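Local coordinates for fructokinase (Vibrio cholerae serotype O1, PDB 5EYN), which phosphorylates fructose using ATP, and is captured here with fructose, ADP, beryllium trifluoride and calcium bound, at residues L139-I144 and S153-A158; P173-E178 and A188-A193; E205-L210 and E218-I223; I228-V233 and Q280-Q285. One frame throughout, in Å; residues are numbered along the deposited sequence.

Interaction 1. Residues L139-I144 and S153-A158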
# COMPACT_ATOMS: atom_id res chain seq x y z
N LEU A 139 6.65 -28.06 -7.09
CA LEU A 139 6.74 -26.61 -7.16
C LEU A 139 5.38 -26.09 -7.59
O LEU A 139 4.86 -26.51 -8.62
CB LEU A 139 7.80 -26.19 -8.18
CG LEU A 139 7.90 -24.69 -8.46
CD1 LEU A 139 8.41 -23.95 -7.26
CD2 LEU A 139 8.83 -24.47 -9.66
N HIS A 140 4.81 -25.17 -6.81
CA HIS A 140 3.56 -24.52 -7.18
C HIS A 140 3.76 -23.03 -7.44
O HIS A 140 4.44 -22.34 -6.67
CB HIS A 140 2.52 -24.70 -6.08
CG HIS A 140 1.22 -24.05 -6.38
ND1 HIS A 140 0.35 -24.54 -7.32
CD2 HIS A 140 0.65 -22.92 -5.89
CE1 HIS A 140 -0.71 -23.75 -7.39
NE2 HIS A 140 -0.56 -22.77 -6.52
N VAL A 141 3.16 -22.58 -8.54
CA VAL A 141 3.31 -21.23 -9.08
C VAL A 141 1.94 -20.66 -9.46
O VAL A 141 1.08 -21.41 -9.90
CB VAL A 141 4.23 -21.27 -10.37
CG1 VAL A 141 4.36 -19.90 -11.03
CG2 VAL A 141 5.59 -21.85 -10.04
N CYS A 142 1.79 -19.35 -9.29
CA CYS A 142 0.63 -18.59 -9.78
C CYS A 142 1.09 -17.52 -10.76
O CYS A 142 2.28 -17.21 -10.84
CB CYS A 142 -0.14 -17.94 -8.63
SG CYS A 142 -0.82 -19.10 -7.43
N SER A 143 0.16 -16.95 -11.49
CA SER A 143 0.55 -16.07 -12.58
C SER A 143 1.16 -14.75 -12.16
O SER A 143 1.85 -14.14 -12.98
CB SER A 143 -0.58 -15.82 -13.56
OG SER A 143 -1.56 -15.01 -12.97
N ILE A 144 0.93 -14.25 -10.96
CA ILE A 144 1.55 -13.01 -10.58
C ILE A 144 3.07 -13.14 -10.68
O ILE A 144 3.77 -12.17 -11.01
CB ILE A 144 1.08 -12.54 -9.19
CG1 ILE A 144 -0.24 -11.80 -9.34
CG2 ILE A 144 2.12 -11.63 -8.51
CD1 ILE A 144 -0.81 -11.29 -8.04
N SER A 153 10.96 -14.38 -15.89
CA SER A 153 12.02 -15.25 -16.37
C SER A 153 12.61 -16.10 -15.25
O SER A 153 12.96 -17.26 -15.48
CB SER A 153 13.10 -14.47 -17.12
OG SER A 153 13.69 -13.45 -16.35
N SER A 154 12.72 -15.56 -14.04
CA SER A 154 13.26 -16.35 -12.94
C SER A 154 12.35 -17.53 -12.60
O SER A 154 12.81 -18.62 -12.31
CB SER A 154 13.45 -15.49 -11.68
OG SER A 154 14.41 -14.49 -11.89
N THR A 155 11.05 -17.30 -12.67
CA THR A 155 10.09 -18.32 -12.32
C THR A 155 10.04 -19.38 -13.40
O THR A 155 9.98 -20.56 -13.12
CB THR A 155 8.71 -17.67 -12.08
OG1 THR A 155 8.80 -16.77 -10.97
CG2 THR A 155 7.70 -18.73 -11.78
N PHE A 156 10.09 -18.97 -14.66
CA PHE A 156 10.19 -19.98 -15.72
C PHE A 156 11.47 -20.82 -15.58
O PHE A 156 11.45 -22.02 -15.86
CB PHE A 156 10.11 -19.35 -17.12
CG PHE A 156 8.71 -19.09 -17.57
CD1 PHE A 156 7.83 -20.13 -17.79
CD2 PHE A 156 8.28 -17.80 -17.84
CE1 PHE A 156 6.55 -19.88 -18.22
CE2 PHE A 156 7.00 -17.56 -18.28
CZ PHE A 156 6.13 -18.60 -18.47
N ALA A 157 12.57 -20.21 -15.15
CA ALA A 157 13.80 -20.97 -14.93
C ALA A 157 13.60 -21.95 -13.78
O ALA A 157 14.03 -23.09 -13.87
CB ALA A 157 14.97 -20.04 -14.65
N ALA A 158 12.93 -21.51 -12.72
CA ALA A 158 12.67 -22.40 -11.59
C ALA A 158 11.84 -23.60 -12.05
O ALA A 158 12.12 -24.72 -11.68
CB ALA A 158 11.96 -21.67 -10.48
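This is a small, buried contact, mainly between apolar side-chain carbons, that joins a central strand to the helix that follows it, inside the beta-alpha-beta unit made by strand 138-142, helix 151-165 and strand 168-172. Alternate residues of the strand, L139 and V141, turn one face toward the helix, and T155 and A158, one helical turn apart, turn back to meet them. V141 and T155 come tip to tip, with V141 CG1 3.6 Å from T155 CG2. CG2 stands anti to the backbone N of T155, while OG1 (chi1 -63°) lies beside that N and bonds to S151 O one turn earlier. Threonine thus suits the place by offering carbon to the sheet while its oxygen is satisfied within the helix. At the other end L139 CD2 lies 4.3 Å from A158 CB and also rests near the backbone, 3.9 Å from A158 O; the small alanine lets the leucine branch approach the helix. L139 and V141 also pack on strand 21-24 through W22 and T24. With no hydrogen bond crossing between the two segments, helix and strand are held here by van der Waals contact and the exclusion of water from these apolar groups.

Interaction 2. Residues P173-E178 and A188-A193. With CA (calcium ion), chain C; FRU (beta-D-fructofuranose), chain B; BEF (beryllium trifluoride ion), chain D.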
# COMPACT_ATOMS: atom_id res chain seq x y z
N PRO A 173 -3.27 -20.39 -12.49
CA PRO A 173 -3.12 -19.04 -13.05
C PRO A 173 -3.49 -17.94 -12.04
O PRO A 173 -2.73 -17.00 -11.88
CB PRO A 173 -4.02 -19.09 -14.28
CG PRO A 173 -3.85 -20.52 -14.77
CD PRO A 173 -3.76 -21.36 -13.49
N ASN A 174 -4.62 -18.05 -11.36
CA ASN A 174 -4.93 -17.09 -10.32
C ASN A 174 -4.76 -15.67 -10.85
O ASN A 174 -3.98 -14.86 -10.35
CB ASN A 174 -4.03 -17.32 -9.10
CG ASN A 174 -4.79 -17.45 -7.83
OD1 ASN A 174 -5.96 -17.07 -7.74
ND2 ASN A 174 -4.15 -18.06 -6.85
N LEU A 175 -5.51 -15.38 -11.90
CA LEU A 175 -5.28 -14.18 -12.67
C LEU A 175 -5.58 -12.91 -11.93
O LEU A 175 -6.63 -12.77 -11.32
CB LEU A 175 -6.10 -14.21 -13.95
CG LEU A 175 -5.85 -15.40 -14.86
CD1 LEU A 175 -6.76 -15.30 -16.09
CD2 LEU A 175 -4.38 -15.51 -15.26
N ARG A 176 -4.63 -11.98 -12.00
CA ARG A 176 -4.77 -10.64 -11.45
C ARG A 176 -4.18 -9.68 -12.48
O ARG A 176 -3.00 -9.30 -12.41
CB ARG A 176 -4.04 -10.53 -10.11
CG ARG A 176 -4.42 -11.60 -9.07
CD ARG A 176 -5.80 -11.42 -8.48
NE ARG A 176 -5.96 -12.37 -7.40
CZ ARG A 176 -6.41 -13.61 -7.53
NH1 ARG A 176 -6.86 -14.06 -8.68
NH2 ARG A 176 -6.44 -14.40 -6.48
N GLU A 177 -4.98 -9.31 -13.46
CA GLU A 177 -4.47 -8.62 -14.65
C GLU A 177 -3.76 -7.32 -14.31
O GLU A 177 -2.79 -6.98 -14.97
CB GLU A 177 -5.61 -8.32 -15.63
CG GLU A 177 -5.16 -7.73 -16.96
CD GLU A 177 -6.34 -7.48 -17.88
OE1 GLU A 177 -7.19 -6.63 -17.54
OE2 GLU A 177 -6.43 -8.16 -18.91
N GLU A 178 -4.25 -6.59 -13.31
CA GLU A 178 -3.70 -5.25 -13.09
C GLU A 178 -2.24 -5.26 -12.65
O GLU A 178 -1.56 -4.25 -12.72
CB GLU A 178 -4.53 -4.46 -12.08
CG GLU A 178 -4.24 -4.82 -10.63
CD GLU A 178 -4.55 -3.66 -9.68
OE1 GLU A 178 -3.93 -2.56 -9.76
OE2 GLU A 178 -5.44 -3.84 -8.87
N ALA A 188 -0.58 -15.18 -23.37
CA ALA A 188 0.48 -16.02 -23.91
C ALA A 188 1.44 -16.50 -22.83
O ALA A 188 1.92 -17.63 -22.86
CB ALA A 188 1.24 -15.28 -24.98
N THR A 189 1.77 -15.62 -21.89
CA THR A 189 2.73 -15.98 -20.85
C THR A 189 2.14 -17.05 -19.92
O THR A 189 2.79 -18.04 -19.59
CB THR A 189 3.13 -14.74 -20.04
OG1 THR A 189 3.72 -13.76 -20.90
CG2 THR A 189 4.12 -15.09 -18.96
N VAL A 190 0.89 -16.87 -19.54
CA VAL A 190 0.21 -17.84 -18.70
C VAL A 190 0.09 -19.17 -19.43
O VAL A 190 0.35 -20.23 -18.85
CB VAL A 190 -1.17 -17.30 -18.27
CG1 VAL A 190 -2.02 -18.41 -17.67
CG2 VAL A 190 -0.99 -16.15 -17.28
N MET A 191 -0.26 -19.15 -20.72
CA MET A 191 -0.41 -20.42 -21.42
C MET A 191 0.92 -21.13 -21.61
O MET A 191 0.96 -22.36 -21.66
CB MET A 191 -1.14 -20.23 -22.75
CG MET A 191 -2.59 -19.81 -22.55
SD MET A 191 -3.54 -20.84 -21.40
CE MET A 191 -3.73 -22.32 -22.38
N ARG A 192 2.02 -20.39 -21.68
CA ARG A 192 3.34 -21.01 -21.70
C ARG A 192 3.57 -21.81 -20.42
O ARG A 192 4.08 -22.93 -20.47
CB ARG A 192 4.43 -19.94 -21.86
CG ARG A 192 5.85 -20.49 -21.92
CD ARG A 192 6.87 -19.35 -21.96
NE ARG A 192 8.20 -19.84 -21.62
CZ ARG A 192 9.23 -19.08 -21.28
NH1 ARG A 192 9.10 -17.76 -21.23
NH2 ARG A 192 10.39 -19.65 -20.99
N ALA A 193 3.18 -21.27 -19.27
CA ALA A 193 3.30 -21.98 -18.01
C ALA A 193 2.35 -23.17 -17.95
O ALA A 193 2.70 -24.23 -17.44
CB ALA A 193 3.06 -21.05 -16.84
CA CA C . -7.96 -18.20 -7.43
C1 FRU B . -2.73 -12.25 -4.87
C2 FRU B . -4.03 -12.39 -4.10
C3 FRU B . -4.00 -12.06 -2.62
C4 FRU B . -4.91 -13.05 -1.98
C5 FRU B . -4.80 -14.21 -2.91
C6 FRU B . -6.05 -15.04 -3.03
O1 FRU B . -1.79 -13.19 -4.45
O2 FRU B . -4.95 -11.56 -4.73
O3 FRU B . -4.36 -10.72 -2.47
O4 FRU B . -4.52 -13.44 -0.71
O5 FRU B . -4.43 -13.72 -4.19
O6 FRU B . -5.89 -16.10 -3.94
BE BEF D . -8.93 -17.46 -4.59
F1 BEF D . -9.74 -16.39 -3.84
F2 BEF D . -7.81 -18.12 -3.73
F3 BEF D . -8.12 -16.85 -5.72
O HOH W 1 -8.57 -16.55 -9.10
O HOH W 2 -10.17 -19.08 -6.95
O HOH W 3 -7.58 -19.71 -9.42
O HOH W 4 -6.77 -19.94 -6.34
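A single valine, V190, meets the two residues that flank the calcium ligand N174, so V190 backs this active-site loop from helix 186-194, beside L210 and F209 of helix 204-211. V190 splits its branches: CG1 lies 4.0 Å from P173 CB, the two side chains crossing at about a right angle, while CG2 lies 4.0 Å from L175 CD2. With CG1 anti to its backbone N (chi1 167°), both methyls are presented to the loop, and proline and leucine give it carbon to bury. Between them N174 adopts a left-handed helical backbone conformation, one that asparagine tolerates well. Its OD1 binds the calcium ion at 2.3 Å, four waters also coordinate that ion, and ND2 is held by D266 OD1. R176, bent at chi2, brings its guanidinium edge to the ligands. NE donates to fructose O2 at 3.0 Å and nearly straight (172°); NH2 reaches F3 of beryllium trifluoride at 3.1 Å and also fructose O5. NH1 turns back to L175 O at 2.9 Å, meeting it from above the carbonyl plane, which restrains the guanidinium's rotation. Its several N-H groups let one arginine bond the neutral sugar and the fluoride at once, and its positive charge probably suits the phosphate mimic. A loop after a central strand that carries both metal and sugar contacts is consistent with the phosphoryl-transfer site of a PfkB-family kinase.

Interaction 3. Residues E205-L210 and E218-I223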
# COMPACT_ATOMS: atom_id res chain seq x y z
N GLU A 205 -14.14 -19.50 -14.76
CA GLU A 205 -13.99 -18.23 -15.44
C GLU A 205 -12.58 -18.08 -16.05
O GLU A 205 -12.42 -17.64 -17.17
CB GLU A 205 -14.30 -17.09 -14.46
CG GLU A 205 -15.77 -17.05 -13.98
CD GLU A 205 -16.16 -18.12 -12.94
OE1 GLU A 205 -15.29 -18.78 -12.33
OE2 GLU A 205 -17.39 -18.28 -12.74
N GLU A 206 -11.56 -18.48 -15.31
CA GLU A 206 -10.20 -18.37 -15.81
C GLU A 206 -9.96 -19.27 -17.02
O GLU A 206 -9.26 -18.89 -17.95
CB GLU A 206 -9.21 -18.68 -14.69
CG GLU A 206 -9.13 -17.58 -13.67
CD GLU A 206 -8.47 -17.99 -12.36
OE1 GLU A 206 -7.90 -17.11 -11.71
OE2 GLU A 206 -8.52 -19.19 -11.99
N LEU A 207 -10.49 -20.48 -16.99
CA LEU A 207 -10.31 -21.40 -18.10
C LEU A 207 -10.90 -20.80 -19.34
O LEU A 207 -10.28 -20.79 -20.40
CB LEU A 207 -10.97 -22.74 -17.80
CG LEU A 207 -10.99 -23.72 -18.98
CD1 LEU A 207 -9.57 -24.05 -19.40
CD2 LEU A 207 -11.74 -24.99 -18.62
N GLN A 208 -12.11 -20.26 -19.22
CA GLN A 208 -12.78 -19.67 -20.38
C GLN A 208 -12.05 -18.44 -20.89
O GLN A 208 -11.90 -18.25 -22.09
CB GLN A 208 -14.24 -19.36 -20.07
CG GLN A 208 -15.05 -20.62 -19.89
CD GLN A 208 -16.53 -20.39 -19.67
OE1 GLN A 208 -17.07 -19.33 -19.97
NE2 GLN A 208 -17.20 -21.41 -19.14
N PHE A 209 -11.58 -17.60 -19.97
CA PHE A 209 -10.85 -16.39 -20.35
C PHE A 209 -9.57 -16.75 -21.10
O PHE A 209 -9.28 -16.19 -22.14
CB PHE A 209 -10.51 -15.57 -19.11
CG PHE A 209 -9.73 -14.33 -19.41
CD1 PHE A 209 -10.38 -13.17 -19.80
CD2 PHE A 209 -8.36 -14.31 -19.30
CE1 PHE A 209 -9.67 -12.03 -20.08
CE2 PHE A 209 -7.64 -13.16 -19.57
CZ PHE A 209 -8.30 -12.02 -19.96
N LEU A 210 -8.82 -17.70 -20.57
CA LEU A 210 -7.52 -18.01 -21.14
C LEU A 210 -7.61 -18.73 -22.47
O LEU A 210 -6.67 -18.68 -23.25
CB LEU A 210 -6.71 -18.86 -20.16
CG LEU A 210 -6.20 -18.09 -18.95
CD1 LEU A 210 -5.71 -19.05 -17.88
CD2 LEU A 210 -5.09 -17.10 -19.33
N GLU A 218 -15.72 -26.49 -23.95
CA GLU A 218 -14.92 -25.89 -25.00
C GLU A 218 -13.52 -25.51 -24.50
O GLU A 218 -12.54 -25.67 -25.22
CB GLU A 218 -15.62 -24.67 -25.59
CG GLU A 218 -16.94 -24.99 -26.28
CD GLU A 218 -16.74 -25.72 -27.59
OE1 GLU A 218 -15.60 -25.75 -28.09
OE2 GLU A 218 -17.73 -26.28 -28.12
N GLY A 219 -13.44 -25.01 -23.27
CA GLY A 219 -12.14 -24.69 -22.70
C GLY A 219 -11.24 -25.91 -22.57
O GLY A 219 -10.05 -25.86 -22.87
N LEU A 220 -11.81 -27.02 -22.11
CA LEU A 220 -11.02 -28.24 -21.95
C LEU A 220 -10.55 -28.76 -23.31
O LEU A 220 -9.43 -29.25 -23.45
CB LEU A 220 -11.83 -29.31 -21.22
CG LEU A 220 -12.05 -29.03 -19.73
CD1 LEU A 220 -12.98 -30.07 -19.13
CD2 LEU A 220 -10.73 -29.00 -18.97
N GLN A 221 -11.40 -28.66 -24.32
CA GLN A 221 -11.00 -29.10 -25.65
C GLN A 221 -9.85 -28.23 -26.16
O GLN A 221 -8.93 -28.73 -26.81
CB GLN A 221 -12.19 -29.03 -26.62
CG GLN A 221 -13.28 -30.05 -26.32
CD GLN A 221 -14.53 -29.83 -27.16
OE1 GLN A 221 -14.73 -28.76 -27.75
NE2 GLN A 221 -15.39 -30.85 -27.22
N ALA A 222 -9.89 -26.94 -25.86
CA ALA A 222 -8.89 -26.01 -26.34
C ALA A 222 -7.51 -26.27 -25.75
O ALA A 222 -6.50 -25.89 -26.34
CB ALA A 222 -9.32 -24.57 -26.05
N ILE A 223 -7.44 -26.92 -24.58
CA ILE A 223 -6.15 -27.22 -23.99
C ILE A 223 -5.77 -28.70 -24.12
O ILE A 223 -4.77 -29.14 -23.56
CB ILE A 223 -6.08 -26.79 -22.50
CG1 ILE A 223 -7.10 -27.54 -21.64
CG2 ILE A 223 -6.26 -25.27 -22.38
CD1 ILE A 223 -6.98 -27.23 -20.13
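Along 205-210 the contact with G219 and its neighbours falls to L207, which pushes both methyls of its branch against the backbone and side chains of 218-223. Before it comes E206, which faces another way: its carboxylate bonds to S203 N, just before its helix, and reaches to the calcium-binding loop, which the two oxygens and length of a glutamate allow. L207 then turns toward the second helix. Its CG stands anti to the backbone N (chi1 173°), extending the side chain away from its own helix, so that CG comes within 4.0 Å of G219 CA. Glycine fits here because its bare CA leaves room for a leucine lying directly on the main chain. L207 CD1 sits 3.9 Å from G219 O and touches I223 CD1 at 4.2 Å; L207 CD2 lies 4.0 Å from L220 N and meets L220 CD2 at 4.2 Å. The fork of the leucine is thus divided between L220 and I223. I223 reaches it with CG1 set between the backbone N and the carbonyl carbon (chi1 62°), the crowded position for a beta-branched residue. At the end of the segment L210 turns instead to P173 and to L186 and M191 of helix 186-194. The two short helices, consecutive in the chain, lie over the sheet, L207 resting on F202 and V233, L220 on V231, and I223 on F202 and V231, with M191 of helix 186-194 also touching I223.

Interaction 4. Residues I228-V233 and Q280-Q285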
# COMPACT_ATOMS: atom_id res chain seq x y z
N ILE A 228 -1.94 -32.18 -20.54
CA ILE A 228 -1.74 -31.90 -19.13
C ILE A 228 -2.22 -33.11 -18.33
O ILE A 228 -3.35 -33.55 -18.50
CB ILE A 228 -2.52 -30.65 -18.67
CG1 ILE A 228 -2.17 -29.42 -19.51
CG2 ILE A 228 -2.24 -30.34 -17.22
CD1 ILE A 228 -3.19 -28.34 -19.41
N PRO A 229 -1.37 -33.66 -17.47
CA PRO A 229 -1.73 -34.88 -16.74
C PRO A 229 -2.98 -34.71 -15.87
O PRO A 229 -3.82 -35.60 -15.84
CB PRO A 229 -0.49 -35.17 -15.91
CG PRO A 229 0.62 -34.58 -16.69
CD PRO A 229 0.05 -33.33 -17.28
N LEU A 230 -3.09 -33.58 -15.18
CA LEU A 230 -4.23 -33.33 -14.32
C LEU A 230 -4.67 -31.89 -14.42
O LEU A 230 -3.89 -30.98 -14.14
CB LEU A 230 -3.89 -33.66 -12.87
CG LEU A 230 -4.93 -33.27 -11.82
CD1 LEU A 230 -6.28 -33.93 -12.09
CD2 LEU A 230 -4.42 -33.65 -10.44
N VAL A 231 -5.92 -31.69 -14.81
CA VAL A 231 -6.53 -30.37 -14.84
C VAL A 231 -7.71 -30.43 -13.88
O VAL A 231 -8.51 -31.36 -13.90
CB VAL A 231 -7.03 -29.98 -16.25
CG1 VAL A 231 -7.88 -28.74 -16.20
CG2 VAL A 231 -5.85 -29.76 -17.18
N VAL A 232 -7.81 -29.42 -13.03
CA VAL A 232 -8.93 -29.29 -12.15
C VAL A 232 -9.56 -27.93 -12.42
O VAL A 232 -8.86 -26.93 -12.51
CB VAL A 232 -8.50 -29.38 -10.69
CG1 VAL A 232 -9.69 -29.21 -9.78
CG2 VAL A 232 -7.81 -30.70 -10.44
N VAL A 233 -10.88 -27.91 -12.61
CA VAL A 233 -11.60 -26.68 -12.81
C VAL A 233 -12.53 -26.52 -11.62
O VAL A 233 -13.45 -27.33 -11.44
CB VAL A 233 -12.43 -26.69 -14.11
CG1 VAL A 233 -13.08 -25.32 -14.33
CG2 VAL A 233 -11.57 -27.10 -15.29
N GLN A 280 2.16 -42.22 -2.60
CA GLN A 280 3.15 -43.07 -3.23
C GLN A 280 3.21 -42.80 -4.73
O GLN A 280 4.28 -42.72 -5.33
CB GLN A 280 2.81 -44.54 -2.99
CG GLN A 280 3.53 -45.51 -3.90
CD GLN A 280 5.03 -45.46 -3.73
OE1 GLN A 280 5.66 -44.43 -3.95
NE2 GLN A 280 5.61 -46.58 -3.32
N ASP A 281 2.04 -42.66 -5.35
CA ASP A 281 1.95 -42.43 -6.78
C ASP A 281 0.82 -41.46 -7.04
O ASP A 281 -0.34 -41.84 -7.16
CB ASP A 281 1.72 -43.74 -7.53
CG ASP A 281 1.63 -43.53 -9.03
OD1 ASP A 281 1.96 -42.43 -9.51
OD2 ASP A 281 1.22 -44.49 -9.73
N TRP A 282 1.16 -40.19 -7.13
CA TRP A 282 0.12 -39.19 -7.25
C TRP A 282 -0.69 -39.31 -8.54
O TRP A 282 -1.81 -38.81 -8.60
CB TRP A 282 0.71 -37.80 -7.08
CG TRP A 282 1.47 -37.27 -8.26
CD1 TRP A 282 2.82 -37.30 -8.45
CD2 TRP A 282 0.93 -36.59 -9.41
NE1 TRP A 282 3.15 -36.68 -9.62
CE2 TRP A 282 2.01 -36.24 -10.24
CE3 TRP A 282 -0.36 -36.25 -9.81
CZ2 TRP A 282 1.83 -35.56 -11.44
CZ3 TRP A 282 -0.54 -35.56 -11.00
CH2 TRP A 282 0.55 -35.23 -11.80
N HIS A 283 -0.15 -39.97 -9.56
CA HIS A 283 -0.88 -40.12 -10.81
C HIS A 283 -2.07 -41.08 -10.71
O HIS A 283 -2.91 -41.14 -11.60
CB HIS A 283 0.03 -40.65 -11.91
CG HIS A 283 1.16 -39.73 -12.26
ND1 HIS A 283 2.44 -39.91 -11.78
CD2 HIS A 283 1.20 -38.61 -13.02
CE1 HIS A 283 3.22 -38.95 -12.24
NE2 HIS A 283 2.49 -38.15 -13.00
N ASN A 284 -2.14 -41.82 -9.62
CA ASN A 284 -3.18 -42.83 -9.47
C ASN A 284 -4.55 -42.16 -9.36
O ASN A 284 -4.72 -41.18 -8.63
CB ASN A 284 -2.89 -43.67 -8.23
CG ASN A 284 -4.00 -44.62 -7.91
OD1 ASN A 284 -4.97 -44.26 -7.25
ND2 ASN A 284 -3.88 -45.86 -8.38
N GLN A 285 -5.53 -42.68 -10.08
CA GLN A 285 -6.82 -42.01 -10.16
C GLN A 285 -7.50 -41.92 -8.79
O GLN A 285 -8.06 -40.89 -8.45
CB GLN A 285 -7.71 -42.67 -11.22
CG GLN A 285 -8.87 -41.79 -11.71
CD GLN A 285 -8.41 -40.53 -12.45
OE1 GLN A 285 -7.23 -40.33 -12.73
NE2 GLN A 285 -9.37 -39.67 -12.76
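D281 OD1 is gripped twice by H283, in the turn that sets W282 against P229 and L230. The backbone N of H283 donates at 3.2 Å, meeting OD1 from above the carboxylate plane, and H283 ND1 adds a weak bond at 3.4 Å. The first of these makes an Asx turn, a role for which the short acidic side chain of aspartate is well fitted. D281 to N284 form a type I beta turn, closed by N284 N bonding to D281 O at 3.0 Å. N284 then serves as N-cap of helix 285-302, its OD1 accepting from T287 N. Restrained by these bonds, the imidazole of H283 lies over one face of the W282 indole, with NE2 3.0 Å above the indole plane and displaced toward the rim. The six-membered end of the indole makes the contact with the strand. W282 CZ3 points its ring edge at L230 CB, 4.3 Å off and close to the indole plane, while W282 CH2 lies 4.2 Å from P229 CB, which approaches obliquely. Proline, just before the strand, offers its ring carbons to the indole, and L230 adds an apolar carbon at the indole edge. W282 also meets Y168 and W138 edge-to-face and packs on V199 and on L276 of helix 264-278. Strand 230-234 itself runs between parallel strand 199-203 and antiparallel strand 240-244, with L230 touching V199, V242 and T244, so the loop between helices 264-278 and 285-302 is held at the N-terminal end of strand 230-234.

How the interactions relate
From the N terminus the four contacts come in series, each closing its own loop before the next opens, so none nests or crosses. The first three span short connections of seven to nine residues; interaction 4 closes a longer one of 46 residues, including two strands and helix 264-278. Neighbours in sequence are also neighbours in space: the S143 hydroxyl of interaction 1 bonds to P173 O of interaction 2, V190 CG1 of interaction 2 packs on L210 CD2 of interaction 3, and side chains of interaction 3 pack on strand 230-234 of interaction 4. Together they tie helices and loops to one central sheet, interaction 2 lying beside the bound sugar, calcium and beryllium trifluoride.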